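Local coordinates for ABC transporter, substrate binding protein (Agrobacterium tumefaciens, PDB 3C9H) that probably captures a solute in the periplasm and hands it to an ABC transporter, and binds a magnesium ion, at residues V38-D43 with F90-A95; D97-L102 with S262-V267; A17-A22 with E66-G71. All blocks are in the same frame, centred on the assembly; numbering follows the deposited sequence.

Contact 1. Residues V38-D43 with F90-A95; sequences VYSSLD and FAFSSA. With MG (magnesium ion), chain C; CIT (citric acid), chain D.
S41 and S94 meet across the ends of two strands, where both hydroxyls bind one carboxylate oxygen of a citrate. S41 OG donates to CIT O1 at 2.9 Å, and S94 OG donates to the same O1 at 2.8 Å. S41 OG sits between its backbone N and carbonyl carbon (chi1 68°), which turns it toward S94. There it takes a weak bond from S94 N. A water donates to S41 OG and, weakly, to F92 O. The carbonyl of S41 faces the magnesium ion, with S41 O 2.3 Å from the metal. D43 OD1, citrate O2 and O7 and a second water are its other ligands.

Behind this site, strands 38-40 and 90-93 run parallel. Y39 N donates to F90 O, F92 N to Y39 O and S41 N to F92 O, all at 2.9 to 3.0 Å. S40 OG lies in the plane of the F92 ring, at its edge, 3.5 Å from F92 CD2. S40 OG accepts from L42 N, closing an ST turn, and is hydrogen-bonded to Y65 OH. L42 CD2 packs at the edge of the F92 ring, near CE2. Y238, Y176, T70 and R263 also bind the citrate, which probably came from the crystallisation liquor. The strand ends contribute two serine hydroxyls and a metal-binding carbonyl to a pocket that would suit an anionic group, though this citrate does not identify the natural ligand.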
ATOM      1  N   VAL A  38      16.175  -5.813   3.340  1.00 19.47           N
ATOM      2  CA  VAL A  38      14.734  -5.681   3.041  1.00 19.38           C
ATOM      3  C   VAL A  38      14.521  -4.607   1.974  1.00 19.24           C
ATOM      4  O   VAL A  38      15.003  -3.485   2.127  1.00 19.01           O
ATOM      5  CB  VAL A  38      13.933  -5.313   4.350  1.00 18.92           C
ATOM      6  CG1 VAL A  38      12.443  -5.135   4.066  1.00 18.42           C
ATOM      7  CG2 VAL A  38      14.207  -6.334   5.483  1.00 20.41           C
ATOM      8  N   TYR A  39      13.831  -4.931   0.876  1.00 19.02           N
ATOM      9  CA  TYR A  39      13.242  -3.900   0.007  1.00 18.64           C
ATOM     10  C   TYR A  39      11.758  -3.769   0.327  1.00 18.61           C
ATOM     11  O   TYR A  39      11.001  -4.730   0.165  1.00 18.71           O
ATOM     12  CB  TYR A  39      13.380  -4.195  -1.475  1.00 20.42           C
ATOM     13  CG  TYR A  39      14.792  -4.436  -1.969  1.00 20.87           C
ATOM     14  CD1 TYR A  39      15.908  -4.123  -1.196  1.00 20.98           C
ATOM     15  CD2 TYR A  39      14.996  -4.999  -3.246  1.00 20.79           C
ATOM     16  CE1 TYR A  39      17.194  -4.371  -1.691  1.00 23.50           C
ATOM     17  CE2 TYR A  39      16.232  -5.260  -3.714  1.00 20.53           C
ATOM     18  CZ  TYR A  39      17.340  -4.932  -2.945  1.00 21.24           C
ATOM     19  OH  TYR A  39      18.591  -5.199  -3.458  1.00 24.83           O
ATOM     20  N   SER A  40      11.356  -2.589   0.780  1.00 18.26           N
ATOM     21  CA  SER A  40       9.988  -2.344   1.270  1.00 18.06           C
ATOM     22  C   SER A  40       9.429  -0.992   0.901  1.00 18.22           C
ATOM     23  O   SER A  40      10.133   0.002   0.775  1.00 18.70           O
ATOM     24  CB  SER A  40       9.949  -2.542   2.773  1.00 18.42           C
ATOM     25  OG  SER A  40       8.707  -2.186   3.345  1.00 18.23           O
ATOM     26  N   SER A  41       8.128  -0.953   0.677  1.00 18.66           N
ATOM     27  CA  SER A  41       7.474   0.295   0.389  1.00 19.02           C
ATOM     28  C   SER A  41       6.865   0.906   1.640  1.00 19.12           C
ATOM     29  O   SER A  41       6.320   1.988   1.557  1.00 19.51           O
ATOM     30  CB  SER A  41       6.412   0.129  -0.688  1.00 19.01           C
ATOM     31  OG  SER A  41       5.299  -0.646  -0.237  1.00 18.94           O
ATOM     32  N   LEU A  42       6.928   0.197   2.768  1.00 19.24           N
ATOM     33  CA  LEU A  42       6.380   0.683   4.023  1.00 19.75           C
ATOM     34  C   LEU A  42       7.283   1.813   4.515  1.00 20.46           C
ATOM     35  O   LEU A  42       8.480   1.604   4.773  1.00 20.98           O
ATOM     36  CB  LEU A  42       6.236  -0.435   5.059  1.00 19.86           C
ATOM     37  CG  LEU A  42       5.662  -0.033   6.447  1.00 19.24           C
ATOM     38  CD1 LEU A  42       4.259   0.577   6.376  1.00 21.06           C
ATOM     39  CD2 LEU A  42       5.646  -1.174   7.423  1.00 21.41           C
ATOM     40  N   ASP A  43       6.721   3.015   4.619  1.00 21.94           N
ATOM     41  CA  ASP A  43       7.512   4.199   5.005  1.00 22.21           C
ATOM     42  C   ASP A  43       8.291   3.898   6.289  1.00 22.91           C
ATOM     43  O   ASP A  43       7.710   3.438   7.298  1.00 22.67           O
ATOM     44  CB  ASP A  43       6.626   5.422   5.230  1.00 21.55           C
ATOM     45  CG  ASP A  43       5.985   5.943   3.944  1.00 23.40           C
ATOM     46  OD1 ASP A  43       6.056   5.287   2.888  1.00 21.09           O
ATOM     47  OD2 ASP A  43       5.401   7.041   3.995  1.00 25.51           O
ATOM     48  N   PHE A  90      13.993 -10.148   1.700  1.00 18.79           N
ATOM     49  CA  PHE A  90      12.550  -9.943   1.890  1.00 18.71           C
ATOM     50  C   PHE A  90      12.085  -8.742   1.067  1.00 18.08           C
ATOM     51  O   PHE A  90      12.715  -7.669   1.103  1.00 19.17           O
ATOM     52  CB  PHE A  90      12.221  -9.737   3.379  1.00 18.57           C
ATOM     53  CG  PHE A  90      10.743  -9.773   3.696  1.00 19.20           C
ATOM     54  CD1 PHE A  90       9.977 -10.902   3.461  1.00 20.08           C
ATOM     55  CD2 PHE A  90      10.123  -8.679   4.237  1.00 17.83           C
ATOM     56  CE1 PHE A  90       8.605 -10.897   3.755  1.00 18.90           C
ATOM     57  CE2 PHE A  90       8.761  -8.679   4.540  1.00 19.84           C
ATOM     58  CZ  PHE A  90       8.010  -9.800   4.289  1.00 19.03           C
ATOM     59  N   ALA A  91      11.005  -8.938   0.299  1.00 17.70           N
ATOM     60  CA  ALA A  91      10.386  -7.903  -0.484  1.00 17.03           C
ATOM     61  C   ALA A  91       9.002  -7.703   0.072  1.00 16.58           C
ATOM     62  O   ALA A  91       8.227  -8.661   0.197  1.00 16.24           O
ATOM     63  CB  ALA A  91      10.314  -8.293  -1.969  1.00 18.48           C
ATOM     64  N   PHE A  92       8.669  -6.471   0.392  1.00 15.92           N
ATOM     65  CA  PHE A  92       7.392  -6.142   1.036  1.00 16.81           C
ATOM     66  C   PHE A  92       6.766  -4.940   0.335  1.00 17.55           C
ATOM     67  O   PHE A  92       7.307  -3.816   0.403  1.00 18.08           O
ATOM     68  CB  PHE A  92       7.667  -5.868   2.515  1.00 17.46           C
ATOM     69  CG  PHE A  92       6.411  -5.690   3.366  1.00 16.75           C
ATOM     70  CD1 PHE A  92       5.444  -6.659   3.399  1.00 16.70           C
ATOM     71  CD2 PHE A  92       6.267  -4.573   4.190  1.00 17.54           C
ATOM     72  CE1 PHE A  92       4.314  -6.520   4.180  1.00 17.99           C
ATOM     73  CE2 PHE A  92       5.140  -4.439   4.988  1.00 19.15           C
ATOM     74  CZ  PHE A  92       4.167  -5.427   4.966  1.00 19.79           C
ATOM     75  N   SER A  93       5.634  -5.163  -0.345  1.00 17.81           N
ATOM     76  CA  SER A  93       5.078  -4.189  -1.271  1.00 17.85           C
ATOM     77  C   SER A  93       3.563  -4.173  -1.287  1.00 18.66           C
ATOM     78  O   SER A  93       2.910  -5.227  -1.232  1.00 18.06           O
ATOM     79  CB  SER A  93       5.571  -4.507  -2.677  1.00 18.07           C
ATOM     80  OG  SER A  93       5.034  -3.617  -3.628  1.00 16.54           O
ATOM     81  N   SER A  94       3.035  -2.962  -1.398  1.00 18.27           N
ATOM     82  CA  SER A  94       1.631  -2.709  -1.544  1.00 18.56           C
ATOM     83  C   SER A  94       1.186  -2.858  -3.006  1.00 18.66           C
ATOM     84  O   SER A  94      -0.019  -2.834  -3.282  1.00 20.20           O
ATOM     85  CB  SER A  94       1.277  -1.331  -1.014  1.00 17.86           C
ATOM     86  OG  SER A  94       2.120  -0.352  -1.575  1.00 18.23           O
ATOM     87  N   ALA A  95       2.141  -3.005  -3.928  1.00 19.14           N
ATOM     88  CA  ALA A  95       1.801  -3.256  -5.328  1.00 18.50           C
ATOM     89  C   ALA A  95       1.561  -4.776  -5.532  1.00 18.64           C
ATOM     90  O   ALA A  95       2.425  -5.525  -5.988  1.00 18.63           O
ATOM     91  CB  ALA A  95       2.822  -2.668  -6.293  1.00 18.40           C
TER
HETATM   92 MG    MG C 401       5.944   4.122   0.882  1.00 22.34          MG
HETATM   93  C1  CIT D 402       3.333   2.455   0.137  1.00 17.93           C
HETATM   94  O1  CIT D 402       3.226   1.223   0.394  1.00 17.54           O
HETATM   95  O2  CIT D 402       3.620   3.265   1.042  1.00 17.63           O
HETATM   96  C2  CIT D 402       3.073   2.974  -1.253  1.00 17.50           C
HETATM   97  C3  CIT D 402       3.998   4.133  -1.669  1.00 17.42           C
HETATM   98  O7  CIT D 402       5.388   3.786  -1.384  1.00 19.10           O
HETATM   99  C4  CIT D 402       3.878   4.416  -3.162  1.00 18.12           C
HETATM  100  C5  CIT D 402       4.354   3.283  -4.015  1.00 17.92           C
HETATM  101  O3  CIT D 402       3.672   2.878  -5.010  1.00 16.88           O
HETATM  102  O4  CIT D 402       5.467   2.816  -3.730  1.00 16.89           O
HETATM  103  C6  CIT D 402       3.666   5.435  -0.921  1.00 19.20           C
HETATM  104  O5  CIT D 402       4.509   6.026  -0.193  1.00 17.96           O
HETATM  105  O6  CIT D 402       2.539   5.937  -1.001  1.00 19.63           O
HETATM  106  O   HOH W   1       4.820  -2.487   1.742  1.00 18.11           O
HETATM  107  O   HOH W   2       8.123   4.656   0.481  1.00 27.23           O

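Contact 2. Residues D97-L102 with S262-V267; sequences DLQVKL and SRIGLV
Helix 96-104 packs on strand 258-268 in the alpha/beta core of a periplasmic binding protein domain, and Q99 makes the polar link between them. The segment axes come within 8.8 Å and run 25° apart. Q99 NE2 donates to I264 O at 2.9 Å, with an N-H...O angle of 156°. The acceptor lies close to the amide plane of Q99. The donor, however, stands well above the carbonyl plane of I264, so it does not meet a lone pair squarely. In the Q99 chain the bend at chi2 (-76°) turns the amide along the strand toward L266 and sets NE2 near I264 O. The same NE2 has a weak bond to A91 O on strand 90-93. Two backbone carbonyls from neighbouring strands therefore share this buried amide.

Van der Waals contacts surround the bond. Q99 and I264 pass flank to flank, running opposite ways, and Q99 CB comes 3.5 Å from I264 CG2. L266 CD2 lies 3.8 Å from Q99 NE2 and 3.5 Å from Q99 O, whose carbonyl also accepts from S103 OG. Two apolar pairs complete the packing. On the next helix position V100 crosses I264, with V100 CG2 4.0 Å from I264 CD1. L102 CD1 reaches L266 CD2 more loosely, at 4.4 Å. On the far side R263 binds the citrate and forms a salt bridge with E135. This strand and the residue just before its regular part thus present aliphatic residues to a helix and an arginine to the ligand, an arrangement that fits the layered helix-on-sheet lobe of the periplasmic binding protein fold.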
ATOM      1  N   ASP A  97      -0.133  -6.728  -7.406  1.00 19.67           N
ATOM      2  CA  ASP A  97       0.035  -7.270  -8.735  1.00 20.96           C
ATOM      3  C   ASP A  97       1.496  -7.514  -9.129  1.00 20.62           C
ATOM      4  O   ASP A  97       1.828  -8.575  -9.677  1.00 20.33           O
ATOM      5  CB  ASP A  97      -0.719  -6.409  -9.753  1.00 22.05           C
ATOM      6  CG  ASP A  97      -0.250  -4.951  -9.806  1.00 25.76           C
ATOM      7  OD1 ASP A  97       0.200  -4.385  -8.783  1.00 25.86           O
ATOM      8  OD2 ASP A  97      -0.414  -4.348 -10.888  1.00 31.58           O
ATOM      9  N   LEU A  98       2.382  -6.588  -8.785  1.00 20.46           N
ATOM     10  CA  LEU A  98       3.796  -6.729  -9.107  1.00 20.51           C
ATOM     11  C   LEU A  98       4.426  -7.832  -8.273  1.00 20.50           C
ATOM     12  O   LEU A  98       5.341  -8.506  -8.734  1.00 19.37           O
ATOM     13  CB  LEU A  98       4.552  -5.400  -8.877  1.00 20.68           C
ATOM     14  CG  LEU A  98       4.085  -4.245  -9.784  1.00 21.31           C
ATOM     15  CD1 LEU A  98       4.887  -2.986  -9.556  1.00 22.39           C
ATOM     16  CD2 LEU A  98       4.073  -4.670 -11.290  1.00 20.72           C
ATOM     17  N   GLN A  99       3.946  -8.002  -7.038  1.00 20.44           N
ATOM     18  CA  GLN A  99       4.449  -9.062  -6.177  1.00 20.02           C
ATOM     19  C   GLN A  99       4.018 -10.438  -6.657  1.00 20.43           C
ATOM     20  O   GLN A  99       4.797 -11.373  -6.654  1.00 19.60           O
ATOM     21  CB  GLN A  99       4.024  -8.828  -4.734  1.00 20.39           C
ATOM     22  CG  GLN A  99       4.744  -7.634  -4.097  1.00 19.75           C
ATOM     23  CD  GLN A  99       6.183  -7.956  -3.706  1.00 20.10           C
ATOM     24  OE1 GLN A  99       7.090  -7.903  -4.545  1.00 19.47           O
ATOM     25  NE2 GLN A  99       6.404  -8.272  -2.417  1.00 18.85           N
ATOM     26  N   VAL A 100       2.772 -10.555  -7.070  1.00 20.78           N
ATOM     27  CA  VAL A 100       2.276 -11.817  -7.631  1.00 21.92           C
ATOM     28  C   VAL A 100       2.980 -12.099  -8.966  1.00 22.05           C
ATOM     29  O   VAL A 100       3.375 -13.229  -9.219  1.00 22.01           O
ATOM     30  CB  VAL A 100       0.739 -11.824  -7.756  1.00 21.97           C
ATOM     31  CG1 VAL A 100       0.229 -13.079  -8.583  1.00 22.36           C
ATOM     32  CG2 VAL A 100       0.119 -11.819  -6.355  1.00 21.56           C
ATOM     33  N   LYS A 101       3.175 -11.083  -9.803  1.00 22.45           N
ATOM     34  CA  LYS A 101       4.015 -11.270 -11.004  1.00 23.59           C
ATOM     35  C   LYS A 101       5.433 -11.798 -10.729  1.00 23.43           C
ATOM     36  O   LYS A 101       5.865 -12.734 -11.391  1.00 23.85           O
ATOM     37  CB  LYS A 101       4.067 -10.009 -11.863  1.00 23.80           C
ATOM     38  CG  LYS A 101       4.848 -10.202 -13.168  1.00 24.72           C
ATOM     39  CD  LYS A 101       4.574  -9.082 -14.120  1.00 25.89           C
ATOM     40  CE  LYS A 101       5.230  -9.317 -15.512  1.00 27.35           C
ATOM     41  NZ  LYS A 101       4.910 -10.671 -16.158  1.00 30.75           N
ATOM     42  N   LEU A 102       6.182 -11.202  -9.792  1.00 23.25           N
ATOM     43  CA  LEU A 102       7.482 -11.761  -9.421  1.00 23.09           C
ATOM     44  C   LEU A 102       7.355 -13.233  -9.078  1.00 23.11           C
ATOM     45  O   LEU A 102       8.138 -14.048  -9.546  1.00 22.74           O
ATOM     46  CB  LEU A 102       8.119 -11.061  -8.219  1.00 22.15           C
ATOM     47  CG  LEU A 102       8.659  -9.639  -8.327  1.00 21.37           C
ATOM     48  CD1 LEU A 102       9.025  -9.144  -6.916  1.00 19.55           C
ATOM     49  CD2 LEU A 102       9.848  -9.549  -9.253  1.00 18.30           C
ATOM     50  N   SER A 262      -3.648  -5.188   0.356  1.00 21.08           N
ATOM     51  CA  SER A 262      -2.942  -5.918   1.394  1.00 20.52           C
ATOM     52  C   SER A 262      -1.486  -5.924   0.998  1.00 20.52           C
ATOM     53  O   SER A 262      -1.181  -6.298  -0.127  1.00 21.74           O
ATOM     54  CB  SER A 262      -3.443  -7.357   1.443  1.00 20.89           C
ATOM     55  OG  SER A 262      -4.807  -7.453   1.828  1.00 23.12           O
ATOM     56  N   ARG A 263      -0.578  -5.523   1.894  1.00 19.36           N
ATOM     57  CA  ARG A 263       0.851  -5.586   1.594  1.00 18.47           C
ATOM     58  C   ARG A 263       1.263  -7.061   1.456  1.00 18.20           C
ATOM     59  O   ARG A 263       0.889  -7.914   2.277  1.00 19.07           O
ATOM     60  CB  ARG A 263       1.671  -4.918   2.705  1.00 18.83           C
ATOM     61  CG  ARG A 263       1.476  -3.432   2.750  1.00 18.76           C
ATOM     62  CD  ARG A 263       2.195  -2.768   3.891  1.00 18.76           C
ATOM     63  NE  ARG A 263       1.590  -1.460   4.033  1.00 19.80           N
ATOM     64  CZ  ARG A 263       1.976  -0.368   3.395  1.00 20.65           C
ATOM     65  NH1 ARG A 263       3.082  -0.337   2.659  1.00 19.75           N
ATOM     66  NH2 ARG A 263       1.254   0.728   3.550  1.00 21.38           N
ATOM     67  N   ILE A 264       2.024  -7.354   0.420  1.00 17.95           N
ATOM     68  CA  ILE A 264       2.452  -8.719   0.122  1.00 17.62           C
ATOM     69  C   ILE A 264       3.936  -8.885   0.389  1.00 17.14           C
ATOM     70  O   ILE A 264       4.763  -8.095  -0.087  1.00 16.87           O
ATOM     71  CB  ILE A 264       2.117  -9.093  -1.346  1.00 18.03           C
ATOM     72  CG1 ILE A 264       0.600  -9.250  -1.548  1.00 19.21           C
ATOM     73  CG2 ILE A 264       2.843 -10.398  -1.791  1.00 17.59           C
ATOM     74  CD1 ILE A 264       0.270  -9.641  -3.017  1.00 19.09           C
ATOM     75  N   GLY A 265       4.255  -9.887   1.202  1.00 16.87           N
ATOM     76  CA  GLY A 265       5.607 -10.261   1.500  1.00 17.39           C
ATOM     77  C   GLY A 265       6.003 -11.554   0.818  1.00 17.74           C
ATOM     78  O   GLY A 265       5.223 -12.483   0.717  1.00 18.20           O
ATOM     79  N   LEU A 266       7.246 -11.589   0.366  1.00 17.19           N
ATOM     80  CA  LEU A 266       7.854 -12.792  -0.253  1.00 16.93           C
ATOM     81  C   LEU A 266       9.375 -12.732  -0.089  1.00 17.59           C
ATOM     82  O   LEU A 266       9.920 -11.670   0.153  1.00 17.54           O
ATOM     83  CB  LEU A 266       7.469 -12.905  -1.729  1.00 16.40           C
ATOM     84  CG  LEU A 266       7.910 -11.790  -2.692  1.00 16.61           C
ATOM     85  CD1 LEU A 266       9.373 -11.989  -3.111  1.00 16.16           C
ATOM     86  CD2 LEU A 266       6.973 -11.696  -3.960  1.00 16.82           C
ATOM     87  N   VAL A 267      10.020 -13.897  -0.186  1.00 17.85           N
ATOM     88  CA  VAL A 267      11.459 -14.044  -0.152  1.00 18.41           C
ATOM     89  C   VAL A 267      11.899 -14.280  -1.581  1.00 18.67           C
ATOM     90  O   VAL A 267      11.462 -15.252  -2.197  1.00 19.13           O
ATOM     91  CB  VAL A 267      11.881 -15.266   0.701  1.00 19.25           C
ATOM     92  CG1 VAL A 267      13.387 -15.534   0.558  1.00 17.45           C
ATOM     93  CG2 VAL A 267      11.465 -15.056   2.160  1.00 18.03           C
TER

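Contact 3. Residues A17-A22 with E66-G71; sequences ALAQVA and EDMLTG
V21 and Q20 pair with E66 and D67 as an antiparallel addition to the sheet of this binding-protein lobe. Q20 and D67 form a hydrogen-bonded pair. Q20 N donates to D67 O at 2.9 Å, and D67 N returns a nearly straight bond to Q20 O at 2.9 Å. The first donor lies in the carbonyl plane of its acceptor, while the second is tilted 26° from it. V21 and E66 follow as a non-hydrogen-bonded pair. A CA-H...O contact from A19 to D67 O continues the pairing weakly.

The side-chain contacts are modest. On one face V21 CG2 rests against the E66 carboxylate, 3.8 Å from E66 CD. A19 CB comes 3.6 Å from E66 OE1. That carboxylate is buried, and its OE1 makes a salt bridge with R76 of helix 70-82. M68 CB sits 3.5 Å from L18 O.

D67 is on the other face. Its CG, anti to the backbone N (chi1 170°), carries the carboxylate away from Q20, and OD2 accepts from E44 N at the start of helix 44-57. The D67 side chain is about 4 Å from the magnesium ion at its nearest atoms, but D67 is not among its ligands.

Water completes the contact where the two segments diverge: one molecule donates to L18 O at 2.8 Å and accepts from L69 N at 2.9 Å.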
ATOM      1  N   ALA A  17      16.852   5.590  -9.871  1.00 32.44           N
ATOM      2  CA  ALA A  17      16.198   4.691  -8.896  1.00 31.49           C
ATOM      3  C   ALA A  17      16.582   5.133  -7.484  1.00 30.67           C
ATOM      4  O   ALA A  17      17.765   5.184  -7.171  1.00 30.45           O
ATOM      5  CB  ALA A  17      16.630   3.255  -9.120  1.00 31.15           C
ATOM      6  N   LEU A  18      15.581   5.440  -6.648  1.00 30.19           N
ATOM      7  CA  LEU A  18      15.790   5.985  -5.300  1.00 29.42           C
ATOM      8  C   LEU A  18      15.462   5.002  -4.171  1.00 29.36           C
ATOM      9  O   LEU A  18      14.609   4.114  -4.313  1.00 29.40           O
ATOM     10  CB  LEU A  18      14.925   7.214  -5.095  1.00 30.27           C
ATOM     11  CG  LEU A  18      15.003   8.287  -6.152  1.00 31.78           C
ATOM     12  CD1 LEU A  18      13.997   9.360  -5.832  1.00 34.49           C
ATOM     13  CD2 LEU A  18      16.397   8.891  -6.193  1.00 33.14           C
ATOM     14  N   ALA A  19      16.123   5.202  -3.037  1.00 27.87           N
ATOM     15  CA  ALA A  19      15.872   4.426  -1.842  1.00 26.77           C
ATOM     16  C   ALA A  19      16.315   5.238  -0.624  1.00 26.30           C
ATOM     17  O   ALA A  19      17.361   5.906  -0.667  1.00 25.67           O
ATOM     18  CB  ALA A  19      16.581   3.093  -1.926  1.00 25.37           C
ATOM     19  N   GLN A  20      15.522   5.211   0.439  1.00 25.27           N
ATOM     20  CA  GLN A  20      15.987   5.713   1.724  1.00 26.43           C
ATOM     21  C   GLN A  20      16.426   4.472   2.490  1.00 25.57           C
ATOM     22  O   GLN A  20      15.616   3.563   2.769  1.00 24.96           O
ATOM     23  CB  GLN A  20      14.912   6.471   2.507  1.00 27.37           C
ATOM     24  CG  GLN A  20      14.041   7.429   1.702  1.00 31.91           C
ATOM     25  CD  GLN A  20      14.698   8.763   1.331  1.00 36.21           C
ATOM     26  OE1 GLN A  20      15.719   9.182   1.911  1.00 39.98           O
ATOM     27  NE2 GLN A  20      14.078   9.465   0.367  1.00 38.17           N
ATOM     28  N   VAL A  21      17.713   4.416   2.789  1.00 25.16           N
ATOM     29  CA  VAL A  21      18.303   3.292   3.461  1.00 24.93           C
ATOM     30  C   VAL A  21      18.511   3.614   4.939  1.00 25.40           C
ATOM     31  O   VAL A  21      19.055   4.677   5.286  1.00 24.99           O
ATOM     32  CB  VAL A  21      19.644   2.918   2.820  1.00 24.99           C
ATOM     33  CG1 VAL A  21      20.258   1.734   3.548  1.00 24.90           C
ATOM     34  CG2 VAL A  21      19.458   2.615   1.328  1.00 26.48           C
ATOM     35  N   ALA A  22      18.077   2.686   5.797  1.00 24.66           N
ATOM     36  CA  ALA A  22      18.295   2.746   7.228  1.00 24.91           C
ATOM     37  C   ALA A  22      18.917   1.440   7.698  1.00 24.81           C
ATOM     38  O   ALA A  22      18.361   0.354   7.461  1.00 24.35           O
ATOM     39  CB  ALA A  22      16.953   2.990   7.947  1.00 24.94           C
ATOM     40  N   GLU A  66      15.631  -0.892   3.128  1.00 20.47           N
ATOM     41  CA  GLU A  66      15.505   0.022   2.004  1.00 21.24           C
ATOM     42  C   GLU A  66      14.050   0.323   1.674  1.00 20.64           C
ATOM     43  O   GLU A  66      13.285  -0.544   1.232  1.00 20.17           O
ATOM     44  CB  GLU A  66      16.227  -0.521   0.752  1.00 21.04           C
ATOM     45  CG  GLU A  66      17.641  -0.963   1.014  1.00 23.00           C
ATOM     46  CD  GLU A  66      18.586  -0.759  -0.179  1.00 24.44           C
ATOM     47  OE1 GLU A  66      18.245  -0.026  -1.142  1.00 27.16           O
ATOM     48  OE2 GLU A  66      19.700  -1.330  -0.127  1.00 26.51           O
ATOM     49  N   ASP A  67      13.694   1.585   1.877  1.00 20.79           N
ATOM     50  CA  ASP A  67      12.371   2.137   1.660  1.00 20.93           C
ATOM     51  C   ASP A  67      12.393   2.716   0.249  1.00 20.30           C
ATOM     52  O   ASP A  67      13.114   3.665  -0.050  1.00 20.18           O
ATOM     53  CB  ASP A  67      12.098   3.180   2.766  1.00 22.01           C
ATOM     54  CG  ASP A  67      10.850   4.021   2.556  1.00 23.14           C
ATOM     55  OD1 ASP A  67      10.139   3.903   1.534  1.00 31.11           O
ATOM     56  OD2 ASP A  67      10.577   4.834   3.462  1.00 27.10           O
ATOM     57  N   MET A  68      11.576   2.136  -0.608  1.00 19.42           N
ATOM     58  CA  MET A  68      11.540   2.484  -1.998  1.00 19.37           C
ATOM     59  C   MET A  68      10.137   2.334  -2.589  1.00 18.70           C
ATOM     60  O   MET A  68       9.265   1.668  -2.008  1.00 19.35           O
ATOM     61  CB  MET A  68      12.583   1.648  -2.779  1.00 19.44           C
ATOM     62  CG  MET A  68      12.262   0.193  -3.034  1.00 21.10           C
ATOM     63  SD  MET A  68      13.625  -0.841  -3.730  1.00 17.38           S
ATOM     64  CE  MET A  68      14.658  -0.921  -2.304  1.00 12.32           C
ATOM     65  N   LEU A  69       9.929   2.947  -3.740  1.00 18.24           N
ATOM     66  CA  LEU A  69       8.642   2.831  -4.456  1.00 18.36           C
ATOM     67  C   LEU A  69       8.385   1.400  -4.900  1.00 18.06           C
ATOM     68  O   LEU A  69       9.332   0.660  -5.214  1.00 18.37           O
ATOM     69  CB  LEU A  69       8.594   3.771  -5.652  1.00 18.82           C
ATOM     70  CG  LEU A  69       8.538   5.276  -5.386  1.00 20.49           C
ATOM     71  CD1 LEU A  69       8.742   6.045  -6.708  1.00 21.49           C
ATOM     72  CD2 LEU A  69       7.204   5.689  -4.724  1.00 19.35           C
ATOM     73  N   THR A  70       7.112   1.018  -4.955  1.00 17.49           N
ATOM     74  CA  THR A  70       6.709  -0.359  -5.293  1.00 17.52           C
ATOM     75  C   THR A  70       7.268  -0.807  -6.661  1.00 17.72           C
ATOM     76  O   THR A  70       7.744  -1.924  -6.829  1.00 17.57           O
ATOM     77  CB  THR A  70       5.162  -0.477  -5.244  1.00 18.19           C
ATOM     78  OG1 THR A  70       4.561   0.553  -6.043  1.00 18.18           O
ATOM     79  CG2 THR A  70       4.622  -0.399  -3.799  1.00 17.05           C
ATOM     80  N   GLY A  71       7.230   0.097  -7.631  1.00 18.32           N
ATOM     81  CA  GLY A  71       7.741  -0.187  -8.991  1.00 18.75           C
ATOM     82  C   GLY A  71       9.234  -0.430  -9.019  1.00 19.19           C
ATOM     83  O   GLY A  71       9.736  -1.171  -9.864  1.00 21.03           O
TER
HETATM   84  O   HOH W   3      11.975   4.576  -5.065  1.00 22.34           O

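Contacts 1 and 2 are buried, whereas contact 3 lies at the border of the lobe and is partly exposed on its 17-22 side. All three reach the same run of strands. Strand 90-93 pairs with 35-40 in contact 1 and with 258-268, the strand of contact 2. Strand 35-40 also pairs with 62-67, which meets strand 20-24 in contact 3. The chemistry follows position. Contact 1 combines parallel backbone bonding with a metal and ligand site at the strand ends. Contact 2 joins helix to strand by aliphatic packing around one amide. Contact 3 relies on antiparallel backbone bonds and a bridging water, with few side-chain contacts.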